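Long-range contacts in C-domain type II peptide synthetase (Streptomyces globisporus, PDB 4ZNM), which is a free-standing (type II) condensation-domain protein of peptide synthetase systems, in the CoA-dependent acyltransferase clan: residues P44-V49 and I154-A159; L228-P233 and N365-V370; L238-A243 and N429-K434. All blocks are in the same frame, centred on the assembly; numbering follows the deposited sequence.

In the fold
The three contacts fall on the two sheets of the condensation-domain fold, which in this family form two lobes. Interaction 1 lies in the six-stranded sheet, between neighbouring strands 47-55 and 148-156, and closes before the others open along the chain. Interactions 2 and 3 hold the two outermost strands of the five-stranded sheet, 227-229 and 242-249; their segments alternate in sequence. Their centres are about 11 Å apart and they touch through R432 and I232, whereas interaction 1 is centred about 24 Å from interaction 2 and 18 Å from interaction 3. D405 and P407 have partners in both interactions 1 and 3, so residues between strands 388-392 and 410-416 connect the two sheets.

Interaction 1: P44-V49 and I154-A159; sequences PMYHIV and IAHHTA
Antiparallel strands 47-55 and 148-156 pair here through I48 and A155, just where the second strand runs into H156 and H157, the histidine pair that begins the HHxxxD signature of condensation domains. I48 N donates to A155 O (2.8 Å) and A155 N returns a bond to I48 O. The ladder is prolonged by H157 N to Y46 O (2.9 Å).

Y46 has its CG anti to the backbone N (chi1 -173°), which swings the phenol ring to H157. H157 CB sits over one face of that ring, 3.8 Å from the Y46 centroid. The imidazole follows as an offset stack with planes at 24°. A water bridges Y46 OH and H157 O, while A160 O takes the H157 ND1 bond. The carbonyl oxygen of Y46 also stands over the centre of the H156 ring, 3.1 Å above its plane; that ring is held by T158 OG1 at ND1, with a weak bond from T158 N, and by G43 O at NE2. On the sheet face of V49 and I154, I154 CD1 reaches over one face of the H47 ring, 3.6 Å from H47 CD2. M45 O lies over the other, with T127 and S404 bonding the ring nitrogens.

I154 and V49 lie side by side against helix 110-125, Y46 and T158 meet L27 of helix 22-28, and A155 touches L137 of strand 137-143.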
ATOM      1  N   PRO A  44       6.438  -6.283  14.421  1.00 22.83           N
ATOM      2  CA  PRO A  44       6.561  -4.829  14.623  1.00 21.99           C
ATOM      3  C   PRO A  44       7.068  -4.090  13.398  1.00 25.01           C
ATOM      4  O   PRO A  44       7.111  -2.872  13.475  1.00 22.11           O
ATOM      5  CB  PRO A  44       7.569  -4.714  15.765  1.00 22.61           C
ATOM      6  CG  PRO A  44       8.434  -5.942  15.627  1.00 26.15           C
ATOM      7  CD  PRO A  44       7.532  -7.040  15.058  1.00 24.29           C
HETATM    8  N   MSE A  45       7.442  -4.775  12.314  1.00 21.17           N
HETATM    9  CA  MSE A  45       7.850  -4.050  11.108  1.00 22.41           C
HETATM   10  C   MSE A  45       6.739  -3.987  10.059  1.00 25.28           C
HETATM   11  O   MSE A  45       6.923  -3.414   8.966  1.00 23.61           O
HETATM   12  CB  MSE A  45       9.124  -4.675  10.508  1.00 22.23           C
HETATM   13  CG  MSE A  45      10.337  -4.633  11.409  1.00 32.40           C
HETATM   14 SE   MSE A  45      10.855  -2.740  11.879  0.81 34.07          SE
HETATM   15  CE  MSE A  45      11.501  -2.196  10.107  1.00 32.83           C
ATOM     16  N   TYR A  46       5.576  -4.556  10.345  1.00 22.63           N
ATOM     17  CA  TYR A  46       4.514  -4.536   9.335  1.00 22.71           C
ATOM     18  C   TYR A  46       3.684  -3.280   9.571  1.00 20.23           C
ATOM     19  O   TYR A  46       2.602  -3.295  10.180  1.00 18.85           O
ATOM     20  CB  TYR A  46       3.656  -5.811   9.380  1.00 20.19           C
ATOM     21  CG  TYR A  46       2.679  -5.880   8.270  1.00 21.91           C
ATOM     22  CD1 TYR A  46       3.104  -6.115   6.963  1.00 23.39           C
ATOM     23  CD2 TYR A  46       1.330  -5.712   8.505  1.00 26.95           C
ATOM     24  CE1 TYR A  46       2.212  -6.200   5.919  1.00 23.50           C
ATOM     25  CE2 TYR A  46       0.420  -5.769   7.450  1.00 23.46           C
ATOM     26  CZ  TYR A  46       0.874  -6.024   6.172  1.00 19.68           C
ATOM     27  OH  TYR A  46      -0.008  -6.072   5.116  1.00 22.37           O
ATOM     28  N   HIS A  47       4.255  -2.158   9.128  1.00 24.24           N
ATOM     29  CA  HIS A  47       3.654  -0.864   9.338  1.00 24.39           C
ATOM     30  C   HIS A  47       3.600  -0.075   8.042  1.00 24.33           C
ATOM     31  O   HIS A  47       4.099  -0.510   7.005  1.00 20.60           O
ATOM     32  CB  HIS A  47       4.411  -0.068  10.422  1.00 21.43           C
ATOM     33  CG  HIS A  47       5.898  -0.068  10.268  1.00 18.77           C
ATOM     34  ND1 HIS A  47       6.527   0.286   9.092  1.00 22.80           N
ATOM     35  CD2 HIS A  47       6.880  -0.376  11.150  1.00 18.57           C
ATOM     36  CE1 HIS A  47       7.838   0.202   9.260  1.00 22.16           C
ATOM     37  NE2 HIS A  47       8.078  -0.182  10.504  1.00 25.54           N
ATOM     38  N   ILE A  48       2.916   1.057   8.105  1.00 18.85           N
ATOM     39  CA  ILE A  48       2.808   1.941   6.961  1.00 20.35           C
ATOM     40  C   ILE A  48       3.193   3.330   7.467  1.00 19.20           C
ATOM     41  O   ILE A  48       2.788   3.715   8.569  1.00 17.82           O
ATOM     42  CB  ILE A  48       1.370   1.892   6.343  1.00 22.94           C
ATOM     43  CG1 ILE A  48       1.225   2.864   5.180  1.00 27.53           C
ATOM     44  CG2 ILE A  48       0.324   2.231   7.412  1.00 28.43           C
ATOM     45  CD1 ILE A  48      -0.155   2.682   4.423  1.00 32.05           C
ATOM     46  N   VAL A  49       3.983   4.065   6.686  1.00 23.36           N
ATOM     47  CA  VAL A  49       4.475   5.379   7.116  1.00 22.62           C
ATOM     48  C   VAL A  49       4.067   6.384   6.079  1.00 25.17           C
ATOM     49  O   VAL A  49       3.981   6.068   4.912  1.00 28.06           O
ATOM     50  CB  VAL A  49       6.010   5.428   7.298  1.00 22.71           C
ATOM     51  CG1 VAL A  49       6.464   4.370   8.246  1.00 26.24           C
ATOM     52  CG2 VAL A  49       6.692   5.264   5.932  1.00 35.66           C
ATOM     53  N   ILE A 154       3.335   6.923  11.574  1.00 17.50           N
ATOM     54  CA  ILE A 154       3.530   5.502  11.388  1.00 19.00           C
ATOM     55  C   ILE A 154       2.440   4.750  12.112  1.00 19.08           C
ATOM     56  O   ILE A 154       2.080   5.070  13.235  1.00 20.96           O
ATOM     57  CB  ILE A 154       4.901   5.073  11.865  1.00 21.85           C
ATOM     58  CG1 ILE A 154       5.078   3.575  11.635  1.00 24.21           C
ATOM     59  CG2 ILE A 154       5.098   5.465  13.297  1.00 23.01           C
ATOM     60  CD1 ILE A 154       6.492   3.111  11.903  1.00 21.88           C
ATOM     61  N   ALA A 155       1.906   3.753  11.425  1.00 17.12           N
ATOM     62  CA  ALA A 155       0.798   2.977  11.944  1.00 22.80           C
ATOM     63  C   ALA A 155       0.978   1.532  11.550  1.00 19.55           C
ATOM     64  O   ALA A 155       1.514   1.228  10.478  1.00 16.81           O
ATOM     65  CB  ALA A 155      -0.508   3.503  11.390  1.00 23.26           C
ATOM     66  N   HIS A 156       0.497   0.635  12.395  1.00 18.24           N
ATOM     67  CA  HIS A 156       0.581  -0.761  12.067  1.00 21.79           C
ATOM     68  C   HIS A 156      -0.341  -1.047  10.892  1.00 22.14           C
ATOM     69  O   HIS A 156      -1.472  -0.563  10.815  1.00 22.15           O
ATOM     70  CB  HIS A 156       0.240  -1.647  13.257  1.00 20.98           C
ATOM     71  CG  HIS A 156       0.852  -3.002  13.134  1.00 19.56           C
ATOM     72  ND1 HIS A 156       0.253  -4.036  12.443  1.00 18.13           N
ATOM     73  CD2 HIS A 156       2.058  -3.466  13.537  1.00 18.38           C
ATOM     74  CE1 HIS A 156       1.057  -5.090  12.454  1.00 21.33           C
ATOM     75  NE2 HIS A 156       2.157  -4.766  13.114  1.00 20.32           N
ATOM     76  N   HIS A 157       0.163  -1.836   9.960  1.00 19.28           N
ATOM     77  CA  HIS A 157      -0.493  -1.998   8.670  1.00 19.04           C
ATOM     78  C   HIS A 157      -1.651  -3.008   8.731  1.00 20.81           C
ATOM     79  O   HIS A 157      -2.400  -3.176   7.748  1.00 22.94           O
ATOM     80  CB  HIS A 157       0.593  -2.362   7.661  1.00 22.12           C
ATOM     81  CG  HIS A 157       0.193  -2.214   6.219  1.00 23.13           C
ATOM     82  ND1 HIS A 157      -0.966  -1.585   5.803  1.00 26.07           N
ATOM     83  CD2 HIS A 157       0.813  -2.631   5.094  1.00 27.57           C
ATOM     84  CE1 HIS A 157      -1.035  -1.621   4.485  1.00 26.76           C
ATOM     85  NE2 HIS A 157       0.031  -2.253   4.029  1.00 28.70           N
ATOM     86  N   THR A 158      -1.813  -3.676   9.885  1.00 19.08           N
ATOM     87  CA  THR A 158      -3.062  -4.403  10.167  1.00 21.44           C
ATOM     88  C   THR A 158      -4.189  -3.438  10.527  1.00 21.94           C
ATOM     89  O   THR A 158      -5.362  -3.797  10.442  1.00 21.73           O
ATOM     90  CB  THR A 158      -2.919  -5.435  11.356  1.00 20.43           C
ATOM     91  OG1 THR A 158      -2.474  -4.749  12.542  1.00 23.43           O
ATOM     92  CG2 THR A 158      -1.964  -6.584  11.016  1.00 17.97           C
ATOM     93  N   ALA A 159      -3.823  -2.209  10.908  1.00 18.95           N
ATOM     94  CA  ALA A 159      -4.757  -1.214  11.411  1.00 21.03           C
ATOM     95  C   ALA A 159      -5.107  -0.132  10.377  1.00 20.74           C
ATOM     96  O   ALA A 159      -6.108   0.533  10.522  1.00 24.23           O
ATOM     97  CB  ALA A 159      -4.166  -0.544  12.659  1.00 22.42           C
TER
HETATM   98  O   HOH W   1      -2.269  -4.741   5.497  1.00 27.21           O

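Interaction 2: L228-P233 and N365-V370; sequences LETDIP and NHQISV
Backbone hydrogen bonds carry the pairing of L228 with Q367: L228 N reaches Q367 O at 2.7 Å, and Q367 N returns to L228 O, the antiparallel hydrogen-bonded geometry. One step on, E229 and H366 form a non-hydrogen-bonded pair. Past the end of the short strand, T230 N still donates to N365 O (2.9 Å). It does so from 45° above the carbonyl plane, as the chain begins to turn away. CA-H...O contacts fill the intervals, H366 CA lying 3.2 Å from L228 O and E229 CA also approaching N365 O.

Apolar and van der Waals contacts flank the ladder. L228 and Q367, both buried, share one face of the sheet. The T230 and Q367 side chains cross at about a right angle, T230 CG2 meeting Q367 OE1 at 3.6 Å. L228 CD1 packs on S369 CB at 3.7 Å. On the more open face E229 CB touches H366 CE1 at 3.9 Å, yet the carboxylate and the imidazole do not make contact.

Polar side chains are held by water and by more distant residues. One water is gripped by T230 O, T230 OG1 and N365 ND2, the last at 2.8 Å, and so bridges the turn to N365, just before strand 366-373. T230 OG1 lies between the backbone N and the carbonyl carbon (chi1 51°), where R432 NH2 bonds it as well. Q367 NE2 is shared by D408 and N429.

Strand 227-229 is one of the two outermost strands of its five-stranded sheet, and 366-373 separates it from strand 410-416, whose V410 packs on L228 and S369. Beyond the pairing, D231 OD2 accepts from K434 N and T437 OG1 at the start of helix 435-454.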
ATOM      1  N   LEU A 228       8.691 -15.114  -9.308  1.00 31.18           N
ATOM      2  CA  LEU A 228      10.018 -14.581  -9.635  1.00 28.10           C
ATOM      3  C   LEU A 228      11.106 -15.428  -8.990  1.00 29.67           C
ATOM      4  O   LEU A 228      11.044 -15.712  -7.786  1.00 31.02           O
ATOM      5  CB  LEU A 228      10.154 -13.141  -9.144  1.00 28.57           C
ATOM      6  CG  LEU A 228       9.168 -12.131  -9.714  1.00 26.69           C
ATOM      7  CD1 LEU A 228       9.450 -10.788  -9.064  1.00 28.39           C
ATOM      8  CD2 LEU A 228       9.298 -12.071 -11.238  1.00 33.52           C
ATOM      9  N   GLU A 229      12.118 -15.811  -9.759  1.00 28.56           N
ATOM     10  CA  GLU A 229      13.156 -16.658  -9.203  1.00 36.21           C
ATOM     11  C   GLU A 229      13.976 -15.815  -8.255  1.00 30.13           C
ATOM     12  O   GLU A 229      14.447 -14.731  -8.626  1.00 26.48           O
ATOM     13  CB  GLU A 229      14.049 -17.260 -10.295  1.00 39.81           C
ATOM     14  CG  GLU A 229      15.041 -18.280  -9.769  1.00 60.29           C
ATOM     15  CD  GLU A 229      15.907 -18.867 -10.869  1.00 73.02           C
ATOM     16  OE1 GLU A 229      15.852 -18.354 -12.009  1.00 61.89           O
ATOM     17  OE2 GLU A 229      16.640 -19.837 -10.589  1.00 88.51           O
ATOM     18  N   THR A 230      14.167 -16.324  -7.041  1.00 31.34           N
ATOM     19  CA  THR A 230      14.909 -15.598  -6.032  1.00 29.11           C
ATOM     20  C   THR A 230      16.392 -15.883  -6.126  1.00 28.11           C
ATOM     21  O   THR A 230      16.798 -16.887  -6.690  1.00 28.54           O
ATOM     22  CB  THR A 230      14.426 -15.951  -4.645  1.00 25.20           C
ATOM     23  OG1 THR A 230      14.408 -17.377  -4.484  1.00 28.68           O
ATOM     24  CG2 THR A 230      13.022 -15.401  -4.423  1.00 28.20           C
ATOM     25  N   ASP A 231      17.191 -14.979  -5.566  1.00 28.43           N
ATOM     26  CA  ASP A 231      18.645 -15.141  -5.516  1.00 27.69           C
ATOM     27  C   ASP A 231      19.053 -16.058  -4.388  1.00 30.54           C
ATOM     28  O   ASP A 231      20.067 -16.721  -4.487  1.00 31.20           O
ATOM     29  CB  ASP A 231      19.357 -13.805  -5.316  1.00 32.67           C
ATOM     30  CG  ASP A 231      19.141 -12.842  -6.466  1.00 33.40           C
ATOM     31  OD1 ASP A 231      19.086 -13.321  -7.613  1.00 36.03           O
ATOM     32  OD2 ASP A 231      19.049 -11.601  -6.211  1.00 30.03           O
ATOM     33  N   ILE A 232      18.272 -16.064  -3.311  1.00 27.20           N
ATOM     34  CA  ILE A 232      18.594 -16.832  -2.128  1.00 25.34           C
ATOM     35  C   ILE A 232      17.368 -17.680  -1.811  1.00 26.84           C
ATOM     36  O   ILE A 232      16.233 -17.146  -1.716  1.00 24.25           O
ATOM     37  CB  ILE A 232      18.978 -15.921  -0.932  1.00 27.17           C
ATOM     38  CG1 ILE A 232      20.126 -14.964  -1.306  1.00 28.13           C
ATOM     39  CG2 ILE A 232      19.374 -16.781   0.252  1.00 28.23           C
ATOM     40  CD1 ILE A 232      20.219 -13.725  -0.406  1.00 31.02           C
ATOM     41  N   PRO A 233      17.569 -18.996  -1.641  1.00 31.41           N
ATOM     42  CA  PRO A 233      16.405 -19.842  -1.372  1.00 29.79           C
ATOM     43  C   PRO A 233      15.827 -19.675   0.011  1.00 31.33           C
ATOM     44  O   PRO A 233      16.492 -19.300   0.973  1.00 34.32           O
ATOM     45  CB  PRO A 233      16.945 -21.259  -1.542  1.00 31.09           C
ATOM     46  CG  PRO A 233      18.388 -21.163  -1.256  1.00 34.64           C
ATOM     47  CD  PRO A 233      18.798 -19.791  -1.783  1.00 27.53           C
ATOM     48  N   ASN A 365      12.664 -21.602  -4.367  1.00 34.02           N
ATOM     49  CA  ASN A 365      13.432 -20.778  -5.276  1.00 36.63           C
ATOM     50  C   ASN A 365      12.611 -19.702  -5.968  1.00 34.60           C
ATOM     51  O   ASN A 365      13.111 -19.048  -6.875  1.00 33.16           O
ATOM     52  CB  ASN A 365      14.101 -21.668  -6.315  1.00 48.48           C
ATOM     53  CG  ASN A 365      15.247 -22.475  -5.723  1.00 63.44           C
ATOM     54  OD1 ASN A 365      15.174 -23.700  -5.633  1.00 72.46           O
ATOM     55  ND2 ASN A 365      16.307 -21.780  -5.294  1.00 62.13           N
ATOM     56  N   HIS A 366      11.353 -19.527  -5.578  1.00 33.25           N
ATOM     57  CA  HIS A 366      10.564 -18.422  -6.145  1.00 29.37           C
ATOM     58  C   HIS A 366       9.741 -17.681  -5.095  1.00 32.25           C
ATOM     59  O   HIS A 366       9.463 -18.225  -4.026  1.00 29.24           O
ATOM     60  CB  HIS A 366       9.614 -18.912  -7.251  1.00 33.18           C
ATOM     61  CG  HIS A 366      10.310 -19.646  -8.357  1.00 40.47           C
ATOM     62  ND1 HIS A 366      10.602 -19.070  -9.576  1.00 35.28           N
ATOM     63  CD2 HIS A 366      10.783 -20.910  -8.414  1.00 35.36           C
ATOM     64  CE1 HIS A 366      11.226 -19.949 -10.336  1.00 42.10           C
ATOM     65  NE2 HIS A 366      11.347 -21.073  -9.655  1.00 42.38           N
ATOM     66  N   GLN A 367       9.348 -16.446  -5.439  1.00 27.49           N
ATOM     67  CA  GLN A 367       8.322 -15.724  -4.715  1.00 26.75           C
ATOM     68  C   GLN A 367       7.330 -15.063  -5.648  1.00 25.67           C
ATOM     69  O   GLN A 367       7.621 -14.755  -6.804  1.00 27.50           O
ATOM     70  CB  GLN A 367       8.943 -14.646  -3.829  1.00 28.54           C
ATOM     71  CG  GLN A 367       9.670 -15.128  -2.620  1.00 27.82           C
ATOM     72  CD  GLN A 367      10.240 -13.953  -1.817  1.00 27.81           C
ATOM     73  OE1 GLN A 367      11.067 -13.207  -2.324  1.00 27.67           O
ATOM     74  NE2 GLN A 367       9.765 -13.768  -0.580  1.00 28.06           N
ATOM     75  N   ILE A 368       6.156 -14.783  -5.134  1.00 25.21           N
ATOM     76  CA  ILE A 368       5.208 -14.081  -5.946  1.00 24.33           C
ATOM     77  C   ILE A 368       5.430 -12.571  -5.828  1.00 23.77           C
ATOM     78  O   ILE A 368       5.922 -12.069  -4.817  1.00 24.01           O
ATOM     79  CB  ILE A 368       3.781 -14.450  -5.600  1.00 39.99           C
ATOM     80  CG1 ILE A 368       3.454 -14.128  -4.162  1.00 42.26           C
ATOM     81  CG2 ILE A 368       3.538 -15.927  -5.859  1.00 57.79           C
ATOM     82  CD1 ILE A 368       2.111 -13.487  -4.075  1.00 54.77           C
ATOM     83  N   SER A 369       5.064 -11.877  -6.893  1.00 23.16           N
ATOM     84  CA  SER A 369       5.069 -10.436  -6.911  1.00 23.09           C
ATOM     85  C   SER A 369       3.660  -9.899  -7.076  1.00 22.22           C
ATOM     86  O   SER A 369       2.768 -10.546  -7.642  1.00 24.76           O
ATOM     87  CB  SER A 369       5.967  -9.908  -8.029  1.00 27.52           C
ATOM     88  OG  SER A 369       5.299 -10.004  -9.270  1.00 29.08           O
ATOM     89  N   VAL A 370       3.477  -8.713  -6.526  1.00 22.07           N
ATOM     90  CA  VAL A 370       2.235  -7.973  -6.586  1.00 21.77           C
ATOM     91  C   VAL A 370       2.507  -6.617  -7.253  1.00 21.60           C
ATOM     92  O   VAL A 370       3.516  -5.975  -6.976  1.00 23.42           O
ATOM     93  CB  VAL A 370       1.663  -7.741  -5.170  1.00 22.02           C
ATOM     94  CG1 VAL A 370       0.366  -6.997  -5.228  1.00 26.78           C
ATOM     95  CG2 VAL A 370       1.446  -9.057  -4.430  1.00 22.59           C
TER
HETATM   96  O   HOH W   2      16.646 -19.017  -4.769  1.00 30.14           O

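Interaction 3: L238-A243 and N429-K434; sequences LPKGTA and NTNRFK
G241 and T430 form the centre of a largely polar contact, with a single backbone hydrogen bond across it, between the approach to outermost strand 242-249 and the turn that leads from strand 422-429 into helix 435-454. G241 O accepts T430 N at 2.9 Å, from 48° out of the carbonyl plane, while N429 CA closes on the same oxygen in a CA-H...O contact. T242 and N429 make one antiparallel non-hydrogen-bonded pair, after which the second segment turns, with N429 O taking both R432 N and F433 N.

The N429 amide nitrogen is approached by two side chains. ND2 makes a weak bond to T242 OG1 (3.1 Å) and is met by K240 CE at 3.3 Å, but its stronger partner is I406 O, and OD1 accepts from Q367 NE2. K240 bends at chi2 (67°) and again at chi4, which takes CE past this amide and brings NZ to a salt bridge with D405 and to the carbonyls of I406 and P407. Apolar contact is slight: T430 CG2 on A243 CB (3.5 Å), and N431 CB against L238 CB (3.7 Å).

Toward L238 the two segments are joined through water. One molecule spans L238 N and N431 O, another L238 O and N431 ND2 (2.9 Å from the amide nitrogen), and a third P239 O (2.7 Å) and T430 OG1.

The chemistry thus grades along the contact: direct at the start of the strand, where the buried N429 amide is met by I406 O at ND2 and Q367 NE2 at OD1; water-mediated in its polar links at exposed L238 and P239, though N431 CB still touches directly.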
ATOM      1  N   LEU A 238      17.854 -17.164   5.961  1.00 33.39           N
ATOM      2  CA  LEU A 238      18.389 -15.865   6.359  1.00 34.99           C
ATOM      3  C   LEU A 238      17.325 -15.086   7.121  1.00 30.61           C
ATOM      4  O   LEU A 238      16.134 -15.286   6.906  1.00 28.12           O
ATOM      5  CB  LEU A 238      18.866 -15.051   5.146  1.00 33.27           C
ATOM      6  CG  LEU A 238      20.011 -15.641   4.311  1.00 44.62           C
ATOM      7  CD1 LEU A 238      20.633 -14.574   3.433  1.00 44.65           C
ATOM      8  CD2 LEU A 238      21.069 -16.298   5.168  1.00 57.30           C
ATOM      9  N   PRO A 239      17.759 -14.182   8.008  1.00 32.93           N
ATOM     10  CA  PRO A 239      16.819 -13.332   8.752  1.00 32.20           C
ATOM     11  C   PRO A 239      15.938 -12.473   7.847  1.00 29.53           C
ATOM     12  O   PRO A 239      16.397 -11.916   6.857  1.00 27.44           O
ATOM     13  CB  PRO A 239      17.746 -12.456   9.603  1.00 36.78           C
ATOM     14  CG  PRO A 239      19.073 -12.497   8.917  1.00 36.88           C
ATOM     15  CD  PRO A 239      19.159 -13.878   8.347  1.00 34.96           C
ATOM     16  N   LYS A 240      14.669 -12.373   8.213  1.00 24.39           N
ATOM     17  CA  LYS A 240      13.702 -11.573   7.500  1.00 22.46           C
ATOM     18  C   LYS A 240      14.066 -10.084   7.476  1.00 27.78           C
ATOM     19  O   LYS A 240      14.349  -9.470   8.507  1.00 26.24           O
ATOM     20  CB  LYS A 240      12.340 -11.746   8.150  1.00 25.82           C
ATOM     21  CG  LYS A 240      11.185 -11.023   7.457  1.00 28.04           C
ATOM     22  CD  LYS A 240      10.901 -11.615   6.072  1.00 26.14           C
ATOM     23  CE  LYS A 240       9.853 -10.771   5.305  1.00 26.78           C
ATOM     24  NZ  LYS A 240       8.524 -10.817   5.957  1.00 29.55           N
ATOM     25  N   GLY A 241      13.960  -9.491   6.305  1.00 23.65           N
ATOM     26  CA  GLY A 241      14.038  -8.056   6.161  1.00 24.08           C
ATOM     27  C   GLY A 241      13.429  -7.652   4.837  1.00 26.13           C
ATOM     28  O   GLY A 241      13.353  -8.466   3.919  1.00 24.41           O
ATOM     29  N   THR A 242      12.970  -6.412   4.749  1.00 19.94           N
ATOM     30  CA  THR A 242      12.452  -5.892   3.502  1.00 20.84           C
ATOM     31  C   THR A 242      13.145  -4.575   3.169  1.00 19.69           C
ATOM     32  O   THR A 242      13.208  -3.670   3.997  1.00 20.27           O
ATOM     33  CB  THR A 242      10.948  -5.686   3.582  1.00 21.26           C
ATOM     34  OG1 THR A 242      10.312  -6.929   3.937  1.00 19.31           O
ATOM     35  CG2 THR A 242      10.394  -5.192   2.288  1.00 21.26           C
ATOM     36  N   ALA A 243      13.646  -4.490   1.942  1.00 22.93           N
ATOM     37  CA  ALA A 243      14.263  -3.280   1.436  1.00 23.39           C
ATOM     38  C   ALA A 243      13.350  -2.701   0.378  1.00 19.88           C
ATOM     39  O   ALA A 243      12.509  -3.400  -0.180  1.00 19.84           O
ATOM     40  CB  ALA A 243      15.624  -3.559   0.869  1.00 23.83           C
ATOM     41  N   ASN A 429      12.226  -8.826  -0.157  1.00 19.14           N
ATOM     42  CA  ASN A 429      12.800  -9.390   1.062  1.00 20.11           C
ATOM     43  C   ASN A 429      14.292  -9.634   0.844  1.00 20.98           C
ATOM     44  O   ASN A 429      14.685 -10.355  -0.076  1.00 21.96           O
ATOM     45  CB  ASN A 429      12.131 -10.688   1.453  1.00 21.91           C
ATOM     46  CG  ASN A 429      10.616 -10.580   1.664  1.00 20.01           C
ATOM     47  OD1 ASN A 429       9.880 -11.520   1.361  1.00 22.61           O
ATOM     48  ND2 ASN A 429      10.164  -9.486   2.227  1.00 20.91           N
ATOM     49  N   THR A 430      15.112  -9.040   1.697  1.00 24.03           N
ATOM     50  CA  THR A 430      16.564  -9.104   1.553  1.00 23.00           C
ATOM     51  C   THR A 430      17.115 -10.481   1.901  1.00 29.17           C
ATOM     52  O   THR A 430      18.253 -10.812   1.548  1.00 24.35           O
ATOM     53  CB  THR A 430      17.230  -8.030   2.434  1.00 26.47           C
ATOM     54  OG1 THR A 430      16.682  -8.083   3.751  1.00 27.17           O
ATOM     55  CG2 THR A 430      16.944  -6.671   1.888  1.00 27.12           C
ATOM     56  N   ASN A 431      16.306 -11.307   2.555  1.00 25.29           N
ATOM     57  CA  ASN A 431      16.659 -12.718   2.736  1.00 29.39           C
ATOM     58  C   ASN A 431      16.426 -13.562   1.458  1.00 31.42           C
ATOM     59  O   ASN A 431      16.688 -14.760   1.451  1.00 27.59           O
ATOM     60  CB  ASN A 431      15.868 -13.320   3.895  1.00 22.56           C
ATOM     61  CG  ASN A 431      14.401 -13.008   3.815  1.00 27.04           C
ATOM     62  OD1 ASN A 431      14.022 -11.855   3.718  1.00 27.01           O
ATOM     63  ND2 ASN A 431      13.566 -14.030   3.869  1.00 29.41           N
ATOM     64  N   ARG A 432      15.966 -12.943   0.377  1.00 22.39           N
ATOM     65  CA  ARG A 432      15.652 -13.682  -0.841  1.00 22.46           C
ATOM     66  C   ARG A 432      16.247 -13.015  -2.067  1.00 22.44           C
ATOM     67  O   ARG A 432      16.595 -13.686  -3.015  1.00 26.90           O
ATOM     68  CB  ARG A 432      14.132 -13.797  -1.015  1.00 21.80           C
ATOM     69  CG  ARG A 432      13.414 -14.608   0.082  1.00 25.12           C
ATOM     70  CD  ARG A 432      13.869 -16.089   0.184  1.00 23.90           C
ATOM     71  NE  ARG A 432      13.555 -16.890  -0.986  1.00 24.20           N
ATOM     72  CZ  ARG A 432      12.386 -17.479  -1.196  1.00 22.95           C
ATOM     73  NH1 ARG A 432      11.401 -17.339  -0.322  1.00 27.90           N
ATOM     74  NH2 ARG A 432      12.198 -18.196  -2.305  1.00 30.85           N
ATOM     75  N   PHE A 433      16.344 -11.687  -2.060  1.00 21.89           N
ATOM     76  CA  PHE A 433      16.877 -10.978  -3.218  1.00 21.70           C
ATOM     77  C   PHE A 433      18.006 -10.065  -2.851  1.00 24.83           C
ATOM     78  O   PHE A 433      17.940  -9.364  -1.845  1.00 22.44           O
ATOM     79  CB  PHE A 433      15.785 -10.142  -3.907  1.00 23.19           C
ATOM     80  CG  PHE A 433      14.865 -10.945  -4.782  1.00 23.68           C
ATOM     81  CD1 PHE A 433      15.296 -11.390  -6.029  1.00 22.36           C
ATOM     82  CD2 PHE A 433      13.575 -11.249  -4.367  1.00 20.33           C
ATOM     83  CE1 PHE A 433      14.446 -12.124  -6.858  1.00 26.99           C
ATOM     84  CE2 PHE A 433      12.713 -11.974  -5.171  1.00 27.40           C
ATOM     85  CZ  PHE A 433      13.142 -12.406  -6.434  1.00 21.72           C
ATOM     86  N   LYS A 434      19.013 -10.040  -3.717  1.00 27.45           N
ATOM     87  CA  LYS A 434      20.045  -9.016  -3.699  1.00 32.06           C
ATOM     88  C   LYS A 434      19.563  -7.702  -4.302  1.00 30.37           C
ATOM     89  O   LYS A 434      18.726  -7.692  -5.225  1.00 29.09           O
ATOM     90  CB  LYS A 434      21.261  -9.505  -4.469  1.00 35.63           C
ATOM     91  CG  LYS A 434      21.994 -10.636  -3.783  1.00 44.34           C
ATOM     92  CD  LYS A 434      22.784 -11.435  -4.800  1.00 71.65           C
ATOM     93  CE  LYS A 434      24.067 -11.992  -4.209  1.00 94.07           C
ATOM     94  NZ  LYS A 434      24.391 -13.323  -4.787  1.00108.51           N
TER
HETATM   95  O   HOH W   3      16.794 -17.211   2.934  1.00 27.60           O
HETATM   96  O   HOH W   4      14.587 -16.616   4.576  1.00 36.47           O
HETATM   97  O   HOH W   5      17.691  -9.898   5.559  1.00 37.26           O